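Fuculose-1-phosphate aldolase (Glaciozyma antarctica, PDB 4XXF) is a zinc-binding protein of the class II aldolase and adducin family, with the AraD-like fold, and assembles from four chains. Local coordinates at residues L6-T11 / H233-Y238; K107-V112 / L184-T189; S120-A125 / Q203-L208. All blocks are in the same frame, centred on the assembly; numbering follows the deposited sequence. Where two conformers were deposited one is given.

Contact 1: residues L6-T11 / H233-Y238; sequences LTKPPT and HEQAGY
A surface contact joins the N-terminal loop 6-11 to the first turn of the C-terminal helix 234-256, and Tyr238 makes the largest single contribution. The loop backbone passes over one face of its ring: Lys8 C and Pro9 N sit there, Lys8 C about 3.6 Å above the plane, while Leu6 O comes to the ring edge, 3.6 Å from Tyr238 CD1. Having CG anti to the backbone N (chi1 -165°) carries the ring along the loop to Pro9, whose CG meets Tyr238 CE2 at 3.7 Å, with the hydroxyl reaching Pro10. Proline suits this place, since it offers a compact, rigid hydrocarbon surface and, at its fixed phi, helps keep the chain extended. One polar bond closes the other end. Gln235 NE2 donates to Thr7 OG1 over 2.9 Å, at 158° and nearly in the amide plane, and the same hydroxyl is hydrogen-bonded to Ala4 O. Lys8 runs alongside Gln235, its CE 3.3 Å from Gln235 NE2, and its methylene chain flanks the amide. Leu6 also packs on Ile93 of the second subunit. The contact probably rests mainly on packing of peptide groups and proline against the tyrosine ring, a single amide-to-hydroxyl bond helping to hold Thr7 beside the helix.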
ATOM      1  N   LEU A   6       6.971 -26.955  16.835  1.00 24.29           N
ATOM      2  CA  LEU A   6       6.855 -25.775  15.990  1.00 20.41           C
ATOM      3  C   LEU A   6       6.724 -24.491  16.803  1.00 21.48           C
ATOM      4  O   LEU A   6       6.751 -23.401  16.243  1.00 19.19           O
ATOM      5  CB  LEU A   6       5.657 -25.919  15.050  1.00 23.91           C
ATOM      6  CG  LEU A   6       5.725 -27.077  14.051  1.00 24.35           C
ATOM      7  CD1 LEU A   6       4.400 -27.223  13.332  1.00 24.39           C
ATOM      8  CD2 LEU A   6       6.853 -26.865  13.056  1.00 30.88           C
ATOM      9  N   THR A   7       6.591 -24.619  18.121  1.00 22.35           N
ATOM     10  CA  THR A   7       6.351 -23.460  18.975  1.00 24.15           C
ATOM     11  C   THR A   7       7.578 -23.107  19.796  1.00 21.94           C
ATOM     12  O   THR A   7       7.526 -22.244  20.670  1.00 22.06           O
ATOM     13  CB  THR A   7       5.180 -23.696  19.940  1.00 23.42           C
ATOM     14  OG1 THR A   7       5.541 -24.704  20.894  1.00 25.01           O
ATOM     15  CG2 THR A   7       3.937 -24.136  19.187  1.00 25.26           C
ATOM     16  N   LYS A   8       8.680 -23.794  19.515  1.00 23.25           N
ATOM     17  CA  LYS A   8       9.933 -23.587  20.232  1.00 23.32           C
ATOM     18  C   LYS A   8      11.087 -23.574  19.250  1.00 24.53           C
ATOM     19  O   LYS A   8      10.991 -24.174  18.183  1.00 22.78           O
ATOM     20  CB  LYS A   8      10.163 -24.690  21.272  1.00 28.77           C
ATOM     21  CG  LYS A   8       9.049 -24.885  22.290  1.00 33.19           C
ATOM     22  CD  LYS A   8       9.299 -26.145  23.117  1.00 36.99           C
ATOM     23  CE  LYS A   8       8.053 -26.567  23.884  1.00 41.50           C
ATOM     24  NZ  LYS A   8       8.160 -27.952  24.430  1.00 43.96           N
ATOM     25  N   PRO A   9      12.193 -22.906  19.609  1.00 22.37           N
ATOM     26  CA  PRO A   9      13.386 -22.927  18.758  1.00 23.03           C
ATOM     27  C   PRO A   9      13.945 -24.341  18.622  1.00 23.83           C
ATOM     28  O   PRO A   9      13.654 -25.195  19.462  1.00 24.24           O
ATOM     29  CB  PRO A   9      14.379 -22.024  19.508  1.00 27.01           C
ATOM     30  CG  PRO A   9      13.550 -21.211  20.434  1.00 32.69           C
ATOM     31  CD  PRO A   9      12.373 -22.054  20.800  1.00 28.25           C
ATOM     32  N   PRO A  10      14.746 -24.595  17.579  1.00 22.98           N
ATOM     33  CA  PRO A  10      15.412 -25.902  17.498  1.00 24.49           C
ATOM     34  C   PRO A  10      16.415 -26.105  18.636  1.00 26.97           C
ATOM     35  O   PRO A  10      16.822 -25.137  19.273  1.00 26.66           O
ATOM     36  CB  PRO A  10      16.125 -25.852  16.144  1.00 28.11           C
ATOM     37  CG  PRO A  10      16.295 -24.399  15.861  1.00 31.08           C
ATOM     38  CD  PRO A  10      15.097 -23.718  16.450  1.00 31.10           C
ATOM     39  N   THR A  11      16.785 -27.353  18.903  1.00 26.69           N
ATOM     40  CA  THR A  11      17.810 -27.646  19.903  1.00 24.77           C
ATOM     41  C   THR A  11      19.167 -27.222  19.349  1.00 26.33           C
ATOM     42  O   THR A  11      19.407 -27.329  18.149  1.00 32.68           O
ATOM     43  CB  THR A  11      17.828 -29.142  20.282  1.00 32.02           C
ATOM     44  OG1 THR A  11      16.510 -29.549  20.666  1.00 39.88           O
ATOM     45  CG2 THR A  11      18.780 -29.396  21.438  1.00 37.97           C
ATOM     46  N   HIS A 233       0.768 -16.077  25.221  1.00 15.01           N
ATOM     47  CA  HIS A 233       1.943 -16.637  25.883  0.53 16.10           C
ATOM     48  C   HIS A 233       3.086 -16.803  24.887  1.00 16.74           C
ATOM     49  O   HIS A 233       2.898 -16.689  23.678  1.00 16.45           O
ATOM     50  CB  HIS A 233       1.606 -17.968  26.585  0.53 19.69           C
ATOM     51  CG  HIS A 233       1.065 -19.033  25.679  0.53 20.65           C
ATOM     52  ND1 HIS A 233       1.870 -19.803  24.865  0.53 20.85           N
ATOM     53  CD2 HIS A 233      -0.197 -19.486  25.493  0.53 26.11           C
ATOM     54  CE1 HIS A 233       1.124 -20.666  24.200  0.53 22.08           C
ATOM     55  NE2 HIS A 233      -0.135 -20.495  24.564  0.53 23.34           N
ATOM     56  N   GLU A 234       4.280 -17.066  25.407  1.00 17.52           N
ATOM     57  CA  GLU A 234       5.488 -16.996  24.591  1.00 16.44           C
ATOM     58  C   GLU A 234       5.583 -18.068  23.515  1.00 15.72           C
ATOM     59  O   GLU A 234       6.055 -17.785  22.420  1.00 15.31           O
ATOM     60  CB  GLU A 234       6.718 -17.022  25.499  1.00 17.24           C
ATOM     61  CG  GLU A 234       6.912 -15.705  26.262  1.00 17.77           C
ATOM     62  CD  GLU A 234       7.199 -14.550  25.317  1.00 18.73           C
ATOM     63  OE1 GLU A 234       8.289 -14.554  24.712  1.00 16.89           O
ATOM     64  OE2 GLU A 234       6.335 -13.651  25.166  1.00 17.49           O
ATOM     65  N   GLN A 235       5.114 -19.282  23.795  1.00 16.54           N
ATOM     66  CA  GLN A 235       5.076 -20.309  22.754  1.00 18.51           C
ATOM     67  C   GLN A 235       4.111 -19.930  21.632  1.00 15.84           C
ATOM     68  O   GLN A 235       4.394 -20.161  20.456  1.00 16.26           O
ATOM     69  CB  GLN A 235       4.692 -21.669  23.333  1.00 21.18           C
ATOM     70  CG  GLN A 235       5.810 -22.345  24.094  1.00 25.46           C
ATOM     71  CD  GLN A 235       5.378 -23.673  24.668  1.00 37.38           C
ATOM     72  OE1 GLN A 235       5.045 -23.771  25.850  1.00 40.45           O
ATOM     73  NE2 GLN A 235       5.368 -24.706  23.833  1.00 40.48           N
ATOM     74  N   ALA A 236       2.965 -19.355  21.987  1.00 15.53           N
ATOM     75  CA  ALA A 236       2.037 -18.870  20.967  1.00 14.90           C
ATOM     76  C   ALA A 236       2.660 -17.762  20.128  1.00 15.41           C
ATOM     77  O   ALA A 236       2.452 -17.704  18.917  1.00 14.52           O
ATOM     78  CB  ALA A 236       0.742 -18.379  21.600  1.00 16.61           C
ATOM     79  N   GLY A 237       3.437 -16.893  20.767  1.00 13.65           N
ATOM     80  CA  GLY A 237       4.144 -15.853  20.041  1.00 14.20           C
ATOM     81  C   GLY A 237       5.120 -16.417  19.035  1.00 13.73           C
ATOM     82  O   GLY A 237       5.173 -15.976  17.887  1.00 14.09           O
ATOM     83  N   TYR A 238       5.884 -17.418  19.471  1.00 12.48           N
ATOM     84  CA  TYR A 238       6.826 -18.090  18.590  1.00 12.91           C
ATOM     85  C   TYR A 238       6.103 -18.610  17.342  1.00 12.66           C
ATOM     86  O   TYR A 238       6.528 -18.391  16.205  1.00 13.33           O
ATOM     87  CB  TYR A 238       7.530 -19.242  19.333  1.00 14.75           C
ATOM     88  CG  TYR A 238       8.750 -19.742  18.601  1.00 14.14           C
ATOM     89  CD1 TYR A 238       8.649 -20.689  17.589  1.00 14.95           C
ATOM     90  CD2 TYR A 238       9.995 -19.215  18.885  1.00 14.98           C
ATOM     91  CE1 TYR A 238       9.772 -21.113  16.893  1.00 14.32           C
ATOM     92  CE2 TYR A 238      11.115 -19.625  18.200  1.00 15.19           C
ATOM     93  CZ  TYR A 238      11.001 -20.566  17.207  1.00 15.05           C
ATOM     94  OH  TYR A 238      12.143 -20.941  16.535  1.00 17.49           O
TER

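Contact 2: residues K107-V112 / L184-T189; sequences KARPEV and LTVGTT
The type I beta turn Arg109-Val112, which leads from helix 96-108 to strand 114-118, packs here against the end of the neighbouring antiparallel strand 182-187 in the central sheet of the AraD-like fold. Val112 and Val186 form the apolar centre: Val112 CG1 lies 3.9 Å from Val186 CB, and the two side chains meet at about a right angle. Branched, compact valines suit this buried place between turn and sheet. Val186 CG2 also touches the Arg109 guanidinium, 3.9 Å from NH1, approaching it obliquely, while Val112 CG2 lies over one face of the same group, toward the rim. The arginine gets there by a bend at chi3 (52°), which brings NE and NH2 side-on to a single oxygen, Glu111 OE2. Of these bonds the one from Arg109 NE to Glu111 OE2 is the shorter, 2.9 Å, and both lie close to the guanidinium plane. NH1 is held by Lys173 O. Farther along, Glu111 O receives a CA-H...O contact from Thr188 CA at 3.6 Å. Gly187 suits its position because a side chain there would run into Thr189 O. Between the segments there is packing but no conventional hydrogen bond; the sheet bonds of Gly187 to Gln113 and Ala114 follow directly after the turn. The salt bridge within the turn and the bond to Lys173 probably offset the cost of burying the arginine's charge.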
ATOM      1  N   LYS A 107      18.696  -5.851  31.419  1.00 21.60           N
ATOM      2  CA  LYS A 107      19.277  -5.941  32.754  1.00 22.14           C
ATOM      3  C   LYS A 107      18.206  -6.249  33.789  1.00 22.44           C
ATOM      4  O   LYS A 107      18.418  -7.059  34.691  1.00 30.51           O
ATOM      5  CB  LYS A 107      19.990  -4.639  33.109  1.00 24.95           C
ATOM      6  CG  LYS A 107      20.781  -4.703  34.404  1.00 32.38           C
ATOM      7  CD  LYS A 107      21.055  -3.309  34.962  1.00 39.07           C
ATOM      8  CE  LYS A 107      21.739  -2.421  33.938  1.00 41.69           C
ATOM      9  NZ  LYS A 107      21.149  -1.048  33.901  1.00 47.13           N
ATOM     10  N   ALA A 108      17.049  -5.608  33.637  1.00 23.09           N
ATOM     11  CA  ALA A 108      15.945  -5.759  34.579  1.00 23.38           C
ATOM     12  C   ALA A 108      15.287  -7.124  34.453  1.00 21.62           C
ATOM     13  O   ALA A 108      14.829  -7.696  35.438  1.00 25.05           O
ATOM     14  CB  ALA A 108      14.913  -4.667  34.366  1.00 25.00           C
ATOM     15  N   ARG A 109      15.218  -7.626  33.223  1.00 21.39           N
ATOM     16  CA  ARG A 109      14.513  -8.878  32.957  1.00 21.92           C
ATOM     17  C   ARG A 109      15.389  -9.919  32.268  1.00 22.88           C
ATOM     18  O   ARG A 109      15.502  -9.925  31.041  1.00 18.78           O
ATOM     19  CB  ARG A 109      13.270  -8.596  32.120  1.00 21.84           C
ATOM     20  CG  ARG A 109      12.278  -7.701  32.846  1.00 24.66           C
ATOM     21  CD  ARG A 109      11.058  -7.379  32.000  1.00 20.50           C
ATOM     22  NE  ARG A 109      10.412  -8.569  31.444  1.00 18.17           N
ATOM     23  CZ  ARG A 109       9.342  -8.521  30.659  1.00 16.96           C
ATOM     24  NH1 ARG A 109       8.781  -7.353  30.380  1.00 18.46           N
ATOM     25  NH2 ARG A 109       8.834  -9.637  30.160  1.00 17.02           N
ATOM     26  N   PRO A 110      15.991 -10.824  33.058  1.00 20.99           N
ATOM     27  CA  PRO A 110      16.913 -11.840  32.541  1.00 21.94           C
ATOM     28  C   PRO A 110      16.284 -12.768  31.509  1.00 21.19           C
ATOM     29  O   PRO A 110      17.001 -13.287  30.655  1.00 24.56           O
ATOM     30  CB  PRO A 110      17.307 -12.627  33.796  1.00 23.81           C
ATOM     31  CG  PRO A 110      17.157 -11.643  34.910  1.00 30.45           C
ATOM     32  CD  PRO A 110      15.965 -10.800  34.532  1.00 27.22           C
ATOM     33  N   GLU A 111      14.972 -12.968  31.583  1.00 21.26           N
ATOM     34  CA  GLU A 111      14.292 -13.864  30.655  1.00 23.11           C
ATOM     35  C   GLU A 111      14.083 -13.216  29.288  1.00 18.78           C
ATOM     36  O   GLU A 111      13.786 -13.903  28.312  1.00 20.32           O
ATOM     37  CB  GLU A 111      12.943 -14.317  31.227  1.00 20.43           C
ATOM     38  CG  GLU A 111      11.781 -13.360  30.989  1.00 22.24           C
ATOM     39  CD  GLU A 111      11.763 -12.184  31.951  1.00 21.92           C
ATOM     40  OE1 GLU A 111      12.665 -12.075  32.817  1.00 26.56           O
ATOM     41  OE2 GLU A 111      10.828 -11.366  31.840  1.00 22.90           O
ATOM     42  N   VAL A 112      14.214 -11.896  29.210  1.00 17.20           N
ATOM     43  CA  VAL A 112      14.038 -11.214  27.939  1.00 16.69           C
ATOM     44  C   VAL A 112      15.297 -11.375  27.106  1.00 17.69           C
ATOM     45  O   VAL A 112      16.374 -10.846  27.435  1.00 20.20           O
ATOM     46  CB  VAL A 112      13.693  -9.728  28.132  1.00 15.47           C
ATOM     47  CG1 VAL A 112      13.855  -8.975  26.824  1.00 16.56           C
ATOM     48  CG2 VAL A 112      12.270  -9.588  28.645  1.00 15.63           C
ATOM     49  N   LEU A 184       7.459  -0.608  21.384  1.00 11.45           N
ATOM     50  CA  LEU A 184       8.573  -1.480  21.729  1.00 10.63           C
ATOM     51  C   LEU A 184       8.011  -2.802  22.251  1.00 12.02           C
ATOM     52  O   LEU A 184       7.049  -2.805  23.033  1.00 11.93           O
ATOM     53  CB  LEU A 184       9.479  -0.808  22.767  1.00 12.52           C
ATOM     54  CG  LEU A 184      10.687  -1.596  23.284  1.00 12.85           C
ATOM     55  CD1 LEU A 184      11.795  -0.652  23.689  1.00 14.29           C
ATOM     56  CD2 LEU A 184      10.326  -2.473  24.476  1.00 14.79           C
ATOM     57  N   THR A 185       8.598  -3.921  21.820  1.00 11.41           N
ATOM     58  CA  THR A 185       8.161  -5.233  22.285  1.00 11.23           C
ATOM     59  C   THR A 185       9.348  -6.035  22.771  1.00 10.95           C
ATOM     60  O   THR A 185      10.493  -5.773  22.394  1.00 11.57           O
ATOM     61  CB  THR A 185       7.433  -6.034  21.192  1.00 11.43           C
ATOM     62  OG1 THR A 185       8.337  -6.275  20.107  1.00 12.58           O
ATOM     63  CG2 THR A 185       6.211  -5.275  20.691  1.00 12.26           C
ATOM     64  N   VAL A 186       9.072  -7.015  23.630  1.00 11.22           N
ATOM     65  CA  VAL A 186      10.120  -7.878  24.163  1.00 12.04           C
ATOM     66  C   VAL A 186       9.692  -9.329  24.044  1.00 12.66           C
ATOM     67  O   VAL A 186       8.502  -9.625  23.923  1.00 13.50           O
ATOM     68  CB  VAL A 186      10.443  -7.549  25.646  1.00 12.35           C
ATOM     69  CG1 VAL A 186      10.777  -6.073  25.805  1.00 13.99           C
ATOM     70  CG2 VAL A 186       9.277  -7.950  26.551  1.00 12.79           C
ATOM     71  N   GLY A 187      10.662 -10.231  24.052  1.00 12.30           N
ATOM     72  CA  GLY A 187      10.359 -11.646  23.978  1.00 12.36           C
ATOM     73  C   GLY A 187      11.404 -12.528  24.617  1.00 12.75           C
ATOM     74  O   GLY A 187      12.568 -12.151  24.757  1.00 12.84           O
ATOM     75  N   THR A 188      10.979 -13.731  24.983  1.00 13.42           N
ATOM     76  CA  THR A 188      11.918 -14.759  25.409  1.00 12.84           C
ATOM     77  C   THR A 188      12.647 -15.334  24.202  1.00 13.85           C
ATOM     78  O   THR A 188      13.651 -16.026  24.363  1.00 15.15           O
ATOM     79  CB  THR A 188      11.226 -15.893  26.181  1.00 14.82           C
ATOM     80  OG1 THR A 188      10.275 -16.552  25.334  1.00 16.25           O
ATOM     81  CG2 THR A 188      10.533 -15.348  27.432  1.00 14.54           C
ATOM     82  N   THR A 189      12.127 -15.050  23.008  1.00 13.35           N
ATOM     83  CA  THR A 189      12.794 -15.377  21.750  1.00 13.13           C
ATOM     84  C   THR A 189      12.690 -14.186  20.829  1.00 11.11           C
ATOM     85  O   THR A 189      11.819 -13.336  21.008  1.00 12.44           O
ATOM     86  CB  THR A 189      12.191 -16.602  21.024  1.00 12.51           C
ATOM     87  OG1 THR A 189      10.802 -16.361  20.744  1.00 13.60           O
ATOM     88  CG2 THR A 189      12.357 -17.871  21.849  1.00 15.72           C
TER

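Contact 3: residues S120-A125 / Q203-L208; sequences STYGKA and QCQVQL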
ATOM      1  N   SER A 120       7.413   2.684  13.463  1.00 13.19           N
ATOM      2  CA  SER A 120       6.428   2.240  12.487  1.00 13.07           C
ATOM      3  C   SER A 120       5.249   3.195  12.452  1.00 13.61           C
ATOM      4  O   SER A 120       4.901   3.810  13.461  1.00 15.68           O
ATOM      5  CB  SER A 120       5.972   0.817  12.805  1.00 13.49           C
ATOM      6  OG  SER A 120       5.569   0.703  14.173  1.00 15.88           O
ATOM      7  N   THR A 121       4.651   3.320  11.273  1.00 11.85           N
ATOM      8  CA  THR A 121       3.670   4.356  10.982  1.00 11.89           C
ATOM      9  C   THR A 121       2.467   4.359  11.911  1.00 12.13           C
ATOM     10  O   THR A 121       2.133   5.394  12.481  1.00 12.01           O
ATOM     11  CB  THR A 121       3.170   4.200   9.551  1.00 11.89           C
ATOM     12  OG1 THR A 121       4.278   4.309   8.647  1.00 12.81           O
ATOM     13  CG2 THR A 121       2.183   5.296   9.209  1.00 13.67           C
ATOM     14  N   TYR A 122       1.828   3.207  12.076  1.00 11.34           N
ATOM     15  CA  TYR A 122       0.574   3.168  12.809  1.00 11.25           C
ATOM     16  C   TYR A 122       0.811   3.216  14.310  1.00 12.78           C
ATOM     17  O   TYR A 122       0.059   3.859  15.033  1.00 12.19           O
ATOM     18  CB  TYR A 122      -0.249   1.934  12.402  1.00 12.51           C
ATOM     19  CG  TYR A 122      -0.579   1.966  10.926  1.00 11.85           C
ATOM     20  CD1 TYR A 122      -1.356   2.997  10.399  1.00 12.53           C
ATOM     21  CD2 TYR A 122      -0.080   1.010  10.055  1.00 12.65           C
ATOM     22  CE1 TYR A 122      -1.640   3.066   9.046  1.00 12.46           C
ATOM     23  CE2 TYR A 122      -0.354   1.070   8.691  1.00 13.18           C
ATOM     24  CZ  TYR A 122      -1.137   2.110   8.195  1.00 12.84           C
ATOM     25  OH  TYR A 122      -1.437   2.182   6.853  1.00 14.57           O
ATOM     26  N   GLY A 123       1.852   2.547  14.791  1.00 12.27           N
ATOM     27  CA  GLY A 123       2.198   2.637  16.203  1.00 12.39           C
ATOM     28  C   GLY A 123       2.552   4.058  16.588  1.00 11.40           C
ATOM     29  O   GLY A 123       2.168   4.538  17.655  1.00 12.82           O
ATOM     30  N   LYS A 124       3.298   4.727  15.723  1.00 12.54           N
ATOM     31  CA  LYS A 124       3.655   6.111  15.946  1.00 12.02           C
ATOM     32  C   LYS A 124       2.409   7.007  15.985  1.00 11.99           C
ATOM     33  O   LYS A 124       2.218   7.789  16.926  1.00 12.71           O
ATOM     34  CB  LYS A 124       4.638   6.551  14.855  1.00 17.05           C
ATOM     35  CG  LYS A 124       4.981   8.004  14.874  1.00 17.43           C
ATOM     36  CD  LYS A 124       6.237   8.313  14.058  1.00 16.06           C
ATOM     37  CE  LYS A 124       6.193   7.728  12.668  1.00 18.26           C
ATOM     38  NZ  LYS A 124       7.391   8.184  11.902  1.00 14.58           N
ATOM     39  N   ALA A 125       1.540   6.887  14.988  1.00 11.49           N
ATOM     40  CA  ALA A 125       0.332   7.699  14.951  1.00 11.79           C
ATOM     41  C   ALA A 125      -0.562   7.419  16.151  1.00 12.30           C
ATOM     42  O   ALA A 125      -1.083   8.336  16.785  1.00 12.60           O
ATOM     43  CB  ALA A 125      -0.441   7.465  13.651  1.00 12.62           C
ATOM     44  N   GLN A 203      -2.778  -3.900  15.246  1.00 10.55           N
ATOM     45  CA  GLN A 203      -3.925  -3.467  16.022  1.00 10.57           C
ATOM     46  C   GLN A 203      -3.966  -1.939  16.147  1.00  9.83           C
ATOM     47  O   GLN A 203      -5.052  -1.363  16.203  1.00 10.71           O
ATOM     48  CB  GLN A 203      -3.951  -4.126  17.398  1.00 11.92           C
ATOM     49  CG  GLN A 203      -5.239  -3.811  18.166  1.00 12.90           C
ATOM     50  CD  GLN A 203      -6.513  -4.249  17.458  1.00 12.27           C
ATOM     51  OE1 GLN A 203      -6.536  -5.241  16.739  1.00 12.53           O
ATOM     52  NE2 GLN A 203      -7.585  -3.510  17.678  1.00 14.76           N
ATOM     53  N   CYS A 204      -2.808  -1.275  16.176  1.00 10.54           N
ATOM     54  CA  CYS A 204      -2.821   0.187  16.142  1.00  9.77           C
ATOM     55  C   CYS A 204      -3.449   0.687  14.837  1.00 10.89           C
ATOM     56  O   CYS A 204      -4.242   1.625  14.850  1.00 10.96           O
ATOM     57  CB  CYS A 204      -1.408   0.745  16.289  1.00 10.95           C
ATOM     58  SG  CYS A 204      -0.710   0.610  17.940  1.00 12.39           S
ATOM     59  N   GLN A 205      -3.097   0.050  13.722  1.00  9.72           N
ATOM     60  CA  GLN A 205      -3.695   0.370  12.436  1.00 10.52           C
ATOM     61  C   GLN A 205      -5.207   0.196  12.469  1.00 10.19           C
ATOM     62  O   GLN A 205      -5.960   1.057  11.999  1.00 10.82           O
ATOM     63  CB  GLN A 205      -3.086  -0.511  11.348  1.00  9.98           C
ATOM     64  CG  GLN A 205      -3.584  -0.190   9.938  1.00 11.45           C
ATOM     65  CD  GLN A 205      -3.070  -1.174   8.918  1.00 10.49           C
ATOM     66  OE1 GLN A 205      -2.399  -2.154   9.263  1.00 12.10           O
ATOM     67  NE2 GLN A 205      -3.360  -0.912   7.646  1.00 13.17           N
ATOM     68  N   VAL A 206      -5.642  -0.927  13.032  1.00 11.07           N
ATOM     69  CA  VAL A 206      -7.056  -1.250  13.153  1.00 12.64           C
ATOM     70  C   VAL A 206      -7.783  -0.214  14.016  1.00 10.32           C
ATOM     71  O   VAL A 206      -8.866   0.253  13.651  1.00 11.58           O
ATOM     72  CB  VAL A 206      -7.232  -2.671  13.736  1.00 10.11           C
ATOM     73  CG1 VAL A 206      -8.640  -2.881  14.241  1.00 12.96           C
ATOM     74  CG2 VAL A 206      -6.859  -3.719  12.681  1.00 13.50           C
ATOM     75  N   GLN A 207      -7.198   0.167  15.144  1.00 10.92           N
ATOM     76  CA  GLN A 207      -7.854   1.137  16.009  1.00 11.69           C
ATOM     77  C   GLN A 207      -7.961   2.506  15.329  1.00 11.35           C
ATOM     78  O   GLN A 207      -8.988   3.168  15.458  1.00 11.70           O
ATOM     79  CB  GLN A 207      -7.135   1.279  17.358  1.00 11.85           C
ATOM     80  CG  GLN A 207      -7.837   2.314  18.264  1.00 14.13           C
ATOM     81  CD  GLN A 207      -7.629   2.112  19.748  1.00 14.79           C
ATOM     82  OE1 GLN A 207      -6.964   1.167  20.197  1.00 14.27           O
ATOM     83  NE2 GLN A 207      -8.193   3.022  20.525  1.00 15.95           N
ATOM     84  N   LEU A 208      -6.917   2.930  14.615  1.00 11.32           N
ATOM     85  CA  LEU A 208      -6.972   4.212  13.897  1.00 10.69           C
ATOM     86  C   LEU A 208      -8.088   4.196  12.842  1.00 10.70           C
ATOM     87  O   LEU A 208      -8.822   5.173  12.683  1.00 12.16           O
ATOM     88  CB  LEU A 208      -5.618   4.535  13.249  1.00 10.86           C
ATOM     89  CG  LEU A 208      -4.499   4.847  14.245  1.00 10.92           C
ATOM     90  CD1 LEU A 208      -3.133   4.722  13.584  1.00 13.21           C
ATOM     91  CD2 LEU A 208      -4.690   6.231  14.869  1.00 11.93           C
TER
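Tyr122, on the short helix 121-127, lays its ring flat against Gln205 of the long helix 190-213. Gln205 CG stands 3.5 Å above the ring centre, only 6° off the normal, in a CH-pi contact, and the amide beyond it continues the stack with its plane nearly parallel to the ring. Gln205 is fully extended, its CG anti to the backbone N (chi1 -176°), so the whole chain slides along the aromatic face; at its far end OE1 is hydrogen-bonded to Lys202. Leu208 supplies the next bump. Its CD1 fits into the hollow among Tyr122 O, the ring edge at Tyr122 CD1 (4.0 Å) and Ala125 CB (3.8 Å), where the small alanine accommodates the leucine methyl. Cys204 fits against the backbone of the short helix: its SG lies 3.9 Å from Gly123 CA, where the glycine presents bare backbone, and its CB rests 3.7 Å from Tyr122 O. The axes of helix segments 121-125 and 203-208 approach to 8.1 Å, at 59°. Leu209 of the third subunit also packs on Tyr122, and Thr121 of the second on Gln205. This is side-chain packing between two crossing helices of the AraD-like fold, next to the subunit boundary, with glycine, alanine and cysteine as its small residues.

Along the chain the order is 6-11, 107-112, 120-125, 184-189, 203-208 and 233-238: contact 1 spans the other two, whose segments alternate. Contacts 1 and 2 have centres 15 Å apart and touch, for Glu234 OE1 probably accepts a hydrogen bond from Thr188 N (2.8 Å) and Pro9 packs on Thr189. Contact 3 stands apart, its centre 23 Å from that of contact 2, on the opposite side of the chain's centre. Strand 182-187 of contact 2 is followed by helix 190-213 of contact 3. The N-terminal loop and the start of the last helix thus meet the loop after strand 182-187. Contact 3 meets two neighbouring subunits, contact 1 one, through Leu6, and contact 2 none.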